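Local atomic coordinates of putative glucoamylase (Bacteroides uniformis, PDB entry 4GL3), a protein that is a putative glucoamylase, probably a glycoside hydrolase that cleaves glucose-containing carbohydrates. Residues Leu40-Ile54 / Trp101-Ile113. Residues are numbered along the deposited sequence; the frame is centred on the assembly and turned at random.
Sequences LAHERSNGGAETATI and WAHWMNGKTGKTI
A small antiparallel sheet is built here, its outer strand 51-53 pairing with 104-106, which turns back into 112-113; helix 75-90 packs on its M105 side and helix 124-140 beside T53, H103 and I54. A52 and M105 form the hydrogen-bonded pair: A52 N reaches M105 O at 2.8 Å, and M105 N returns the bond to A52 O. Just past the strand, where helix 54-69 begins, I54 N bonds H103 O. At the other end G107 N donates to E50 O, where a residue without a side chain lets the backbone pass close to A52. T53 and W104, a non-hydrogen-bonded pair, share one face. W104 suits its place by offering both a ring face and an N-H. The methyl CG2 of T51, anti to the backbone N, stands over the indole, 3.7 Å from the centroid of its five-membered ring, a CH-pi contact. NE1 points its hydrogen almost straight (169°) at E43 OE1, 3.2 Å away; the acceptor lies in the ring plane, yet the carboxylate is met from above its own plane. A leucine in place of W104 would probably leave E43 OE1 without this donor and T51 CG2 without its aromatic face. Near the turn, E50 OE2 makes a salt bridge with K108 NZ (3.2 Å), while OE1 accepts from N106 ND2. N106 suits the turn because its OD1 accepts from the backbone N-H of K108 and of T109. On the side carrying A52 and M105, a selenomethionine, M105 CE meets I54 CD1 at 3.8 Å and M105 SE meets L40 CD1. This is a beta hairpin, 104-106 with 112-113, whose Asx turn begins at N106, extended by sequence-distant strand 51-53 into a three-stranded antiparallel sheet.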
# COMPACT_ATOMS: atom_id res chain seq x y z
N LEU A 40 7.65 14.39 1.76
CA LEU A 40 6.46 13.65 1.36
C LEU A 40 6.43 13.42 -0.16
O LEU A 40 7.08 14.14 -0.95
CB LEU A 40 5.17 14.37 1.83
CG LEU A 40 4.95 14.59 3.32
CD1 LEU A 40 3.67 15.42 3.59
CD2 LEU A 40 4.93 13.24 4.06
N ALA A 41 5.69 12.38 -0.53
CA ALA A 41 5.57 11.94 -1.92
C ALA A 41 4.45 12.68 -2.64
O ALA A 41 3.37 12.94 -2.07
CB ALA A 41 5.30 10.43 -1.95
N HIS A 42 4.72 13.07 -3.87
CA HIS A 42 3.68 13.54 -4.77
C HIS A 42 2.69 12.39 -5.07
O HIS A 42 3.07 11.21 -5.16
CB HIS A 42 4.26 13.99 -6.11
CG HIS A 42 4.91 15.32 -6.09
ND1 HIS A 42 6.24 15.50 -5.80
CD2 HIS A 42 4.42 16.54 -6.39
CE1 HIS A 42 6.53 16.78 -5.88
NE2 HIS A 42 5.44 17.44 -6.23
N GLU A 43 1.42 12.74 -5.28
CA GLU A 43 0.43 11.76 -5.66
C GLU A 43 0.79 11.17 -7.03
O GLU A 43 0.57 9.98 -7.27
CB GLU A 43 -0.99 12.39 -5.70
CG GLU A 43 -2.07 11.63 -6.50
CD GLU A 43 -2.74 10.36 -5.87
OE1 GLU A 43 -2.79 10.10 -4.58
OE2 GLU A 43 -3.28 9.58 -6.74
N ARG A 44 1.28 12.03 -7.92
CA ARG A 44 1.63 11.60 -9.29
C ARG A 44 2.71 12.55 -9.87
O ARG A 44 2.91 13.64 -9.35
CB ARG A 44 0.39 11.57 -10.21
CG ARG A 44 -0.30 12.93 -10.34
CD ARG A 44 -1.48 12.96 -11.32
NE ARG A 44 -2.42 11.85 -11.15
CZ ARG A 44 -2.58 10.82 -12.01
NH1 ARG A 44 -1.84 10.69 -13.12
NH2 ARG A 44 -3.50 9.90 -11.72
N SER A 45 3.39 12.11 -10.94
CA SER A 45 4.40 12.88 -11.58
C SER A 45 3.81 13.93 -12.53
O SER A 45 4.54 14.78 -12.98
CB SER A 45 5.31 11.94 -12.40
OG SER A 45 4.55 11.19 -13.36
N ASN A 46 2.54 13.85 -12.88
CA ASN A 46 1.98 14.81 -13.86
C ASN A 46 0.72 15.52 -13.29
O ASN A 46 -0.27 15.68 -13.98
CB ASN A 46 1.71 14.11 -15.21
CG ASN A 46 0.67 12.99 -15.11
OD1 ASN A 46 0.39 12.46 -14.02
ND2 ASN A 46 0.10 12.60 -16.28
N GLY A 47 0.79 15.94 -12.03
CA GLY A 47 -0.33 16.61 -11.31
C GLY A 47 0.08 17.98 -10.78
O GLY A 47 0.91 18.69 -11.38
N GLY A 48 -0.47 18.39 -9.65
CA GLY A 48 0.04 19.61 -8.97
C GLY A 48 1.58 19.71 -8.89
O GLY A 48 2.32 18.74 -9.12
N ALA A 49 2.08 20.90 -8.62
CA ALA A 49 3.40 21.01 -7.99
C ALA A 49 3.24 20.88 -6.45
O ALA A 49 4.19 20.67 -5.75
CB ALA A 49 4.03 22.34 -8.37
N GLU A 50 2.01 20.99 -5.94
CA GLU A 50 1.79 21.21 -4.50
C GLU A 50 1.30 20.00 -3.71
O GLU A 50 1.32 20.04 -2.47
CB GLU A 50 0.74 22.31 -4.32
CG GLU A 50 1.00 23.59 -5.11
CD GLU A 50 2.13 24.40 -4.49
OE1 GLU A 50 1.97 24.89 -3.35
OE2 GLU A 50 3.18 24.56 -5.14
N THR A 51 0.78 18.98 -4.39
CA THR A 51 0.05 17.88 -3.75
C THR A 51 0.93 16.77 -3.22
O THR A 51 1.77 16.24 -3.95
CB THR A 51 -0.91 17.24 -4.75
OG1 THR A 51 -1.67 18.29 -5.29
CG2 THR A 51 -1.86 16.17 -4.07
N ALA A 52 0.78 16.46 -1.94
CA ALA A 52 1.42 15.30 -1.29
C ALA A 52 0.31 14.34 -0.92
O ALA A 52 -0.80 14.75 -0.53
CB ALA A 52 2.18 15.73 -0.06
N THR A 53 0.57 13.05 -1.05
CA THR A 53 -0.40 12.05 -0.65
C THR A 53 0.05 11.30 0.59
O THR A 53 1.19 10.84 0.68
CB THR A 53 -0.78 11.17 -1.84
OG1 THR A 53 -1.88 10.34 -1.46
CG2 THR A 53 0.45 10.35 -2.35
N ILE A 54 -0.84 11.18 1.57
CA ILE A 54 -0.43 10.60 2.86
C ILE A 54 -0.18 9.11 2.83
O ILE A 54 0.81 8.67 3.44
CB ILE A 54 -1.40 11.02 4.01
CG1 ILE A 54 -1.14 12.52 4.37
CG2 ILE A 54 -1.33 10.11 5.24
CD1 ILE A 54 0.13 12.86 5.18
N TRP A 101 -4.51 12.40 9.46
CA TRP A 101 -4.35 13.36 8.36
C TRP A 101 -5.39 13.15 7.27
O TRP A 101 -6.02 12.08 7.19
CB TRP A 101 -2.92 13.25 7.77
CG TRP A 101 -1.83 13.36 8.83
CD1 TRP A 101 -1.34 14.49 9.36
CD2 TRP A 101 -1.14 12.27 9.48
NE1 TRP A 101 -0.32 14.19 10.28
CE2 TRP A 101 -0.21 12.83 10.37
CE3 TRP A 101 -1.20 10.89 9.37
CZ2 TRP A 101 0.60 12.05 11.16
CZ3 TRP A 101 -0.39 10.11 10.17
CH2 TRP A 101 0.52 10.69 11.02
N ALA A 102 -5.51 14.17 6.42
CA ALA A 102 -6.23 14.12 5.16
C ALA A 102 -5.53 13.20 4.12
O ALA A 102 -4.38 12.77 4.31
CB ALA A 102 -6.47 15.54 4.60
N HIS A 103 -6.28 12.80 3.08
CA HIS A 103 -5.74 12.02 1.96
C HIS A 103 -4.63 12.86 1.29
O HIS A 103 -3.53 12.36 1.08
CB HIS A 103 -6.90 11.68 1.04
CG HIS A 103 -6.57 10.79 -0.13
ND1 HIS A 103 -7.56 10.13 -0.85
CD2 HIS A 103 -5.39 10.50 -0.75
CE1 HIS A 103 -6.99 9.45 -1.84
NE2 HIS A 103 -5.68 9.66 -1.80
N TRP A 104 -4.94 14.10 0.95
CA TRP A 104 -3.99 15.01 0.31
C TRP A 104 -3.70 16.22 1.21
O TRP A 104 -4.61 16.72 1.86
CB TRP A 104 -4.56 15.53 -1.00
CG TRP A 104 -4.56 14.56 -2.15
CD1 TRP A 104 -3.98 13.36 -2.20
CD2 TRP A 104 -5.17 14.77 -3.42
NE1 TRP A 104 -4.17 12.78 -3.43
CE2 TRP A 104 -4.90 13.63 -4.20
CE3 TRP A 104 -5.91 15.82 -3.98
CZ2 TRP A 104 -5.35 13.49 -5.52
CZ3 TRP A 104 -6.34 15.69 -5.31
CH2 TRP A 104 -6.06 14.52 -6.05
N MSE A 105 -2.46 16.66 1.21
CA MSE A 105 -2.06 17.93 1.80
C MSE A 105 -1.01 18.63 0.94
O MSE A 105 -0.36 18.01 0.05
CB MSE A 105 -1.48 17.76 3.23
CG MSE A 105 -0.28 16.91 3.34
SE MSE A 105 0.59 16.95 5.10
CE MSE A 105 -0.91 16.38 6.15
N ASN A 106 -0.87 19.93 1.18
CA ASN A 106 0.12 20.69 0.48
C ASN A 106 1.49 20.26 1.02
O ASN A 106 1.72 20.34 2.22
CB ASN A 106 -0.15 22.16 0.67
CG ASN A 106 0.80 23.05 -0.06
OD1 ASN A 106 2.03 22.98 0.14
ND2 ASN A 106 0.27 23.94 -0.87
N GLY A 107 2.37 19.80 0.14
CA GLY A 107 3.69 19.28 0.54
C GLY A 107 4.70 20.32 1.02
O GLY A 107 5.74 19.97 1.53
N LYS A 108 4.38 21.61 0.86
CA LYS A 108 5.17 22.69 1.42
C LYS A 108 4.54 23.24 2.71
O LYS A 108 5.23 23.45 3.66
CB LYS A 108 5.33 23.85 0.43
CG LYS A 108 5.64 23.47 -1.02
CD LYS A 108 5.77 24.74 -1.88
CE LYS A 108 6.43 24.50 -3.24
NZ LYS A 108 5.85 23.34 -3.98
N THR A 109 3.23 23.47 2.78
CA THR A 109 2.64 24.16 3.93
C THR A 109 1.95 23.23 4.92
O THR A 109 1.65 23.62 6.04
CB THR A 109 1.56 25.16 3.47
OG1 THR A 109 0.48 24.41 2.87
CG2 THR A 109 2.20 26.23 2.51
N GLY A 110 1.67 22.01 4.51
CA GLY A 110 0.98 21.07 5.39
C GLY A 110 -0.53 21.29 5.53
O GLY A 110 -1.15 20.65 6.37
N LYS A 111 -1.12 22.18 4.73
CA LYS A 111 -2.55 22.41 4.78
C LYS A 111 -3.32 21.36 3.96
O LYS A 111 -2.91 20.95 2.87
CB LYS A 111 -2.86 23.86 4.32
CG LYS A 111 -2.12 24.94 5.11
CD LYS A 111 -2.32 24.83 6.65
CE LYS A 111 -1.54 25.91 7.44
NZ LYS A 111 -1.62 25.69 8.94
N THR A 112 -4.43 20.88 4.49
CA THR A 112 -5.25 19.92 3.80
C THR A 112 -5.65 20.41 2.42
O THR A 112 -5.97 21.57 2.26
CB THR A 112 -6.51 19.60 4.61
OG1 THR A 112 -6.08 18.93 5.82
CG2 THR A 112 -7.52 18.72 3.80
N ILE A 113 -5.64 19.50 1.44
CA ILE A 113 -6.25 19.71 0.09
C ILE A 113 -7.39 18.72 -0.01
O ILE A 113 -7.17 17.53 0.09
CB ILE A 113 -5.27 19.42 -1.07
CG1 ILE A 113 -4.10 20.41 -0.96
CG2 ILE A 113 -5.95 19.59 -2.46
CD1 ILE A 113 -2.87 20.06 -1.81
O HOH W 1 2.25 26.37 -1.40